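Local coordinates for glycosyl hyrolase, family 3 (Deinococcus radiodurans, PDB 3TEV), which probably hydrolyses O-glycosidic bonds, being a family 3 glycoside hydrolase with a TIM-barrel-like domain, at residues 220-225 with 253-258; 156-161 with 209-214. All blocks are in the same frame, centred on the assembly; numbering follows the deposited sequence.

From the N terminus, contact 2 comes first: helix 154-169 runs into strand 174-180, and the chain then passes through helix 201-206 before residues 209-214 return to lie beside residues 156-161, closing a loop of 47 residues. Helix 210-215 leads directly to strand 221-224, where contact 1 opens; helix 242-252 intervenes, and residues 253-258 close a shorter loop of 27 residues. The two loops are therefore in series, neither enclosing nor crossing the other. Contact 2 joins neighbouring helices outside the barrel, contact 1 two neighbouring strands. Their centres lie about 14 Å apart, bridged by Trp253, whose CZ3 is 4.1 Å from Phe212 CB.

Contact 1. Residues 220-225 with 253-258; sequences PAIMTA and WGYDGV
Ile222 N donates to Val258 O over 2.8 Å, almost in line with the carbonyl bond (C=O...N angle 170°), and Ala221 CA adds a CA-H...O contact to the same oxygen at 3.3 Å. With the return bond from Val258 N to Pro220 O, 3.0 Å long, this makes a parallel bridge that pairs Ala221 with Val258 where two adjacent strands of the TIM-barrel-like sheet begin. Helix 242-252 links these strands, so the connection is a beta-alpha-beta crossover. On one face of the sheet Ala221 CB meets Val258 CB at 4.0 Å, and Leu324 and Leu327 of helix 314-330 pack against Val258. Tyr255, in the loop leading into the second strand, brings its ring against the start of strand 221-224: with CG anti to the backbone N (chi1 -174°), the ring is placed against Ile222, whose CD1 sits over one face in a CH-pi contact, 3.9 Å from the centroid and 18° off the normal. Gly257 N lies over the centre of the opposite face. The phenol OH is hydrogen-bonded to Thr219 O. Replacing Tyr255 by an alanine is likely to leave Thr219 O without this partner and to open a gap beside Ile222. The ring's polar end is flanked by Ile222 too, CG1 standing 3.7 Å from Tyr255 CZ.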
loop_
_atom_site.group_PDB
_atom_site.type_symbol
_atom_site.label_atom_id
_atom_site.label_comp_id
_atom_site.label_asym_id
_atom_site.label_seq_id
_atom_site.Cartn_x
_atom_site.Cartn_y
_atom_site.Cartn_z
ATOM N N PRO A 220 -1.252 -2.861 10.239
ATOM C CA PRO A 220 0.161 -3.235 10.050
ATOM C C PRO A 220 0.852 -2.527 8.859
ATOM O O PRO A 220 2.092 -2.479 8.813
ATOM C CB PRO A 220 0.104 -4.742 9.794
ATOM C CG PRO A 220 -1.356 -5.120 9.853
ATOM C CD PRO A 220 -2.169 -3.894 9.741
ATOM N N ALA A 221 0.049 -1.994 7.929
ATOM C CA ALA A 221 0.539 -1.300 6.729
ATOM C C ALA A 221 -0.450 -0.238 6.274
ATOM O O ALA A 221 -1.689 -0.407 6.404
ATOM C CB ALA A 221 0.788 -2.271 5.608
ATOM N N ILE A 222 0.099 0.859 5.755
ATOM C CA ILE A 222 -0.684 1.961 5.250
ATOM C C ILE A 222 -0.171 2.359 3.870
ATOM O O ILE A 222 1.027 2.488 3.688
ATOM C CB ILE A 222 -0.552 3.175 6.165
ATOM C CG1 ILE A 222 -1.207 2.884 7.529
ATOM C CG2 ILE A 222 -1.208 4.398 5.507
ATOM C CD1 ILE A 222 -1.198 4.069 8.491
HETATM N N MSE A 223 -1.082 2.551 2.917
HETATM C CA MSE A 223 -0.732 3.017 1.592
HETATM C C MSE A 223 -1.069 4.492 1.472
HETATM O O MSE A 223 -2.194 4.912 1.819
HETATM C CB MSE A 223 -1.474 2.248 0.526
HETATM C CG MSE A 223 -0.994 2.574 -0.894
HETATM SE SE MSE A 223 -2.350 2.085 -2.152
HETATM C CE MSE A 223 -1.322 1.248 -3.500
ATOM N N THR A 224 -0.104 5.274 0.988
ATOM C CA THR A 224 -0.278 6.716 0.891
ATOM C C THR A 224 -0.853 7.149 -0.441
ATOM O O THR A 224 -0.663 6.502 -1.460
ATOM C CB THR A 224 1.049 7.425 0.939
ATOM O OG1 THR A 224 1.730 7.144 -0.298
ATOM C CG2 THR A 224 1.858 6.933 2.084
ATOM N N ALA A 225 -1.446 8.319 -0.426
ATOM C CA ALA A 225 -2.128 8.927 -1.547
ATOM C C ALA A 225 -1.280 10.022 -2.217
ATOM O O ALA A 225 -0.697 10.845 -1.525
ATOM C CB ALA A 225 -3.395 9.569 -0.972
ATOM N N TRP A 253 1.979 10.630 15.542
ATOM C CA TRP A 253 1.141 9.461 15.806
ATOM C C TRP A 253 1.877 8.242 16.336
ATOM O O TRP A 253 1.241 7.312 16.803
ATOM C CB TRP A 253 0.350 9.084 14.556
ATOM C CG TRP A 253 -0.716 10.070 14.202
ATOM C CD1 TRP A 253 -0.954 11.294 14.790
ATOM C CD2 TRP A 253 -1.678 9.937 13.163
ATOM N NE1 TRP A 253 -2.011 11.914 14.183
ATOM C CE2 TRP A 253 -2.479 11.107 13.181
ATOM C CE3 TRP A 253 -1.951 8.934 12.214
ATOM C CZ2 TRP A 253 -3.528 11.305 12.294
ATOM C CZ3 TRP A 253 -2.988 9.132 11.325
ATOM C CH2 TRP A 253 -3.777 10.309 11.377
ATOM N N GLY A 254 3.206 8.232 16.244
ATOM C CA GLY A 254 3.992 7.089 16.725
ATOM C C GLY A 254 3.849 5.830 15.875
ATOM O O GLY A 254 4.159 4.740 16.338
ATOM N N TYR A 255 3.384 5.965 14.632
ATOM C CA TYR A 255 3.182 4.785 13.768
ATOM C C TYR A 255 4.473 4.039 13.430
ATOM O O TYR A 255 5.405 4.629 12.872
ATOM C CB TYR A 255 2.449 5.150 12.481
ATOM C CG TYR A 255 2.078 3.957 11.607
ATOM C CD1 TYR A 255 1.203 2.961 12.078
ATOM C CD2 TYR A 255 2.591 3.824 10.314
ATOM C CE1 TYR A 255 0.845 1.862 11.289
ATOM C CE2 TYR A 255 2.232 2.728 9.490
ATOM C CZ TYR A 255 1.352 1.750 9.993
ATOM O OH TYR A 255 0.988 0.665 9.212
ATOM N N ASP A 256 4.517 2.741 13.721
ATOM C CA ASP A 256 5.714 1.948 13.399
ATOM C C ASP A 256 5.458 0.833 12.370
ATOM O O ASP A 256 6.305 -0.038 12.182
ATOM C CB ASP A 256 6.391 1.391 14.671
ATOM C CG ASP A 256 7.929 1.193 14.503
ATOM O OD1 ASP A 256 8.606 1.911 13.707
ATOM O OD2 ASP A 256 8.474 0.297 15.186
ATOM N N GLY A 257 4.320 0.871 11.682
ATOM C CA GLY A 257 4.066 -0.112 10.650
ATOM C C GLY A 257 4.665 0.279 9.306
ATOM O O GLY A 257 5.392 1.264 9.209
ATOM N N VAL A 258 4.327 -0.489 8.267
ATOM C CA VAL A 258 4.863 -0.299 6.923
ATOM C C VAL A 258 4.137 0.859 6.230
ATOM O O VAL A 258 2.899 0.916 6.232
ATOM C CB VAL A 258 4.673 -1.585 6.098
ATOM C CG1 VAL A 258 4.900 -1.353 4.571
ATOM C CG2 VAL A 258 5.565 -2.718 6.656
#

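Contact 2. Residues 156-161 with 209-214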
loop_
_atom_site.group_PDB
_atom_site.type_symbol
_atom_site.label_atom_id
_atom_site.label_comp_id
_atom_site.label_asym_id
_atom_site.label_seq_id
_atom_site.Cartn_x
_atom_site.Cartn_y
_atom_site.Cartn_z
ATOM N N ARG A 156 -18.694 5.514 10.835
ATOM C CA ARG A 156 -19.090 4.322 10.075
ATOM C C ARG A 156 -17.897 3.661 9.387
ATOM O O ARG A 156 -17.788 2.432 9.337
ATOM C CB ARG A 156 -20.153 4.665 9.027
ATOM C CG ARG A 156 -20.837 3.451 8.376
ATOM C CD ARG A 156 -21.839 2.810 9.318
ATOM N NE ARG A 156 -22.859 3.773 9.721
ATOM C CZ ARG A 156 -24.129 3.741 9.329
ATOM N NH1 ARG A 156 -24.576 2.774 8.531
ATOM N NH2 ARG A 156 -24.954 4.682 9.753
ATOM N N VAL A 157 -17.001 4.476 8.853
ATOM C CA VAL A 157 -15.810 3.945 8.195
ATOM C C VAL A 157 -14.890 3.285 9.226
ATOM O O VAL A 157 -14.392 2.184 8.996
ATOM C CB VAL A 157 -15.115 5.028 7.351
ATOM C CG1 VAL A 157 -13.673 4.600 6.911
ATOM C CG2 VAL A 157 -16.015 5.371 6.140
ATOM N N THR A 158 -14.706 3.944 10.370
ATOM C CA THR A 158 -13.911 3.390 11.472
ATOM C C THR A 158 -14.419 2.016 11.924
ATOM O O THR A 158 -13.632 1.082 12.079
ATOM C CB THR A 158 -13.893 4.361 12.675
ATOM O OG1 THR A 158 -13.235 5.568 12.287
ATOM C CG2 THR A 158 -13.167 3.749 13.874
ATOM N N ARG A 159 -15.726 1.886 12.130
ATOM C CA ARG A 159 -16.289 0.631 12.629
ATOM C C ARG A 159 -16.136 -0.537 11.641
ATOM O O ARG A 159 -15.780 -1.651 12.045
ATOM C CB ARG A 159 -17.759 0.800 13.091
ATOM C CG ARG A 159 -17.887 1.188 14.572
ATOM C CD ARG A 159 -19.340 1.385 15.039
ATOM N NE ARG A 159 -20.125 0.149 15.014
ATOM C CZ ARG A 159 -20.880 -0.237 13.942
ATOM N NH1 ARG A 159 -20.946 0.528 12.812
ATOM N NH2 ARG A 159 -21.572 -1.372 14.009
ATOM N N HIS A 160 -16.394 -0.293 10.356
ATOM C CA HIS A 160 -16.232 -1.363 9.377
ATOM C C HIS A 160 -14.780 -1.580 8.960
ATOM O O HIS A 160 -14.382 -2.710 8.648
ATOM C CB HIS A 160 -17.185 -1.171 8.208
ATOM C CG HIS A 160 -18.607 -1.371 8.599
ATOM N ND1 HIS A 160 -19.161 -2.624 8.746
ATOM C CD2 HIS A 160 -19.571 -0.487 8.954
ATOM C CE1 HIS A 160 -20.420 -2.502 9.136
ATOM N NE2 HIS A 160 -20.692 -1.215 9.272
ATOM N N GLY A 161 -13.983 -0.511 8.997
ATOM C CA GLY A 161 -12.541 -0.624 8.774
ATOM C C GLY A 161 -11.903 -1.557 9.792
ATOM O O GLY A 161 -11.074 -2.391 9.442
ATOM N N LEU A 209 -8.642 12.135 8.402
ATOM C CA LEU A 209 -7.650 11.527 9.283
ATOM C C LEU A 209 -8.230 10.608 10.358
ATOM O O LEU A 209 -7.521 9.733 10.843
ATOM C CB LEU A 209 -6.796 12.619 9.953
ATOM C CG LEU A 209 -5.943 13.495 9.024
ATOM C CD1 LEU A 209 -5.293 14.676 9.758
ATOM C CD2 LEU A 209 -4.888 12.654 8.335
ATOM N N ALA A 210 -9.500 10.791 10.723
ATOM C CA ALA A 210 -10.064 10.104 11.893
ATOM C C ALA A 210 -10.010 8.573 11.852
ATOM O O ALA A 210 -9.604 7.949 12.834
ATOM C CB ALA A 210 -11.485 10.605 12.214
ATOM N N PRO A 211 -10.408 7.952 10.730
ATOM C CA PRO A 211 -10.381 6.471 10.744
ATOM C C PRO A 211 -8.959 5.877 10.849
ATOM O O PRO A 211 -8.766 4.877 11.536
ATOM C CB PRO A 211 -11.059 6.087 9.410
ATOM C CG PRO A 211 -11.805 7.331 8.984
ATOM C CD PRO A 211 -10.957 8.475 9.468
ATOM N N PHE A 212 -7.978 6.502 10.196
ATOM C CA PHE A 212 -6.598 6.032 10.265
ATOM C C PHE A 212 -6.076 6.214 11.670
ATOM O O PHE A 212 -5.412 5.326 12.212
ATOM C CB PHE A 212 -5.688 6.818 9.328
ATOM C CG PHE A 212 -5.987 6.621 7.875
ATOM C CD1 PHE A 212 -5.466 5.524 7.174
ATOM C CD2 PHE A 212 -6.757 7.555 7.186
ATOM C CE1 PHE A 212 -5.742 5.346 5.810
ATOM C CE2 PHE A 212 -7.037 7.390 5.832
ATOM C CZ PHE A 212 -6.532 6.285 5.138
ATOM N N ARG A 213 -6.364 7.368 12.262
ATOM C CA ARG A 213 -5.894 7.638 13.608
ATOM C C ARG A 213 -6.502 6.634 14.584
ATOM O O ARG A 213 -5.786 6.065 15.404
ATOM C CB ARG A 213 -6.184 9.086 14.021
ATOM C CG ARG A 213 -5.598 9.509 15.384
ATOM C CD ARG A 213 -5.453 11.041 15.429
ATOM N NE ARG A 213 -5.481 11.642 16.771
ATOM C CZ ARG A 213 -4.976 12.847 17.081
ATOM N NH1 ARG A 213 -4.370 13.602 16.154
ATOM N NH2 ARG A 213 -5.068 13.304 18.328
ATOM N N ALA A 214 -7.801 6.396 14.474
ATOM C CA ALA A 214 -8.485 5.462 15.379
ATOM C C ALA A 214 -8.013 4.014 15.216
ATOM O O ALA A 214 -8.038 3.235 16.165
ATOM C CB ALA A 214 -10.007 5.560 15.212
#
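Thr158 and Pro211 mark the closest backbone approach, 4.7 Å between their CA atoms, where the short helical segments 156-161 and 210-214 run in broadly the same direction, their axes 8.9 Å apart at closest and crossing at -40°. Pro211 makes contact with both Val157 and Thr158. CB and CG of its ring both meet Val157 CG1, the CG contact measuring 3.9 Å. The torsion of Val157 (chi1 167°) sets CG1 anti to the backbone N, which brings this methyl to the proline while CG2 takes the place beside the nitrogen. Thr158 comes at Pro211 from about a right angle. Its OG1 lies 3.4 Å from Pro211 CA and 3.6 Å from Pro211 CB, contacts with carbon and not polar bonds; the hydroxyl is instead hydrogen-bonded to Ala154 O, one turn back in its own helix. With OG1 beside the backbone N (chi1 -64°), that bond is possible and the other branch, CG2, is left to face the next turn of the partner helix, where it touches Ala214 CB at 3.9 Å. No hydrogen bond joins the two segments, so the interface rests on van der Waals packing: Val157 and Pro211 are buried, whereas Ala214 marks its solvent-exposed margin. Phe212 points away from this interface and instead packs against the sheet, its ring meeting Phe180 edge-to-face and its side chain touching Ala177, both on strand 174-180. Helix 210-215 thus meets helix 154-169 through Pro211 and Ala214, and strand 174-180 through Phe212: neighbouring helices side by side around the outside of the parallel strands, as in the TIM-barrel-like domain of glycoside hydrolase family 3.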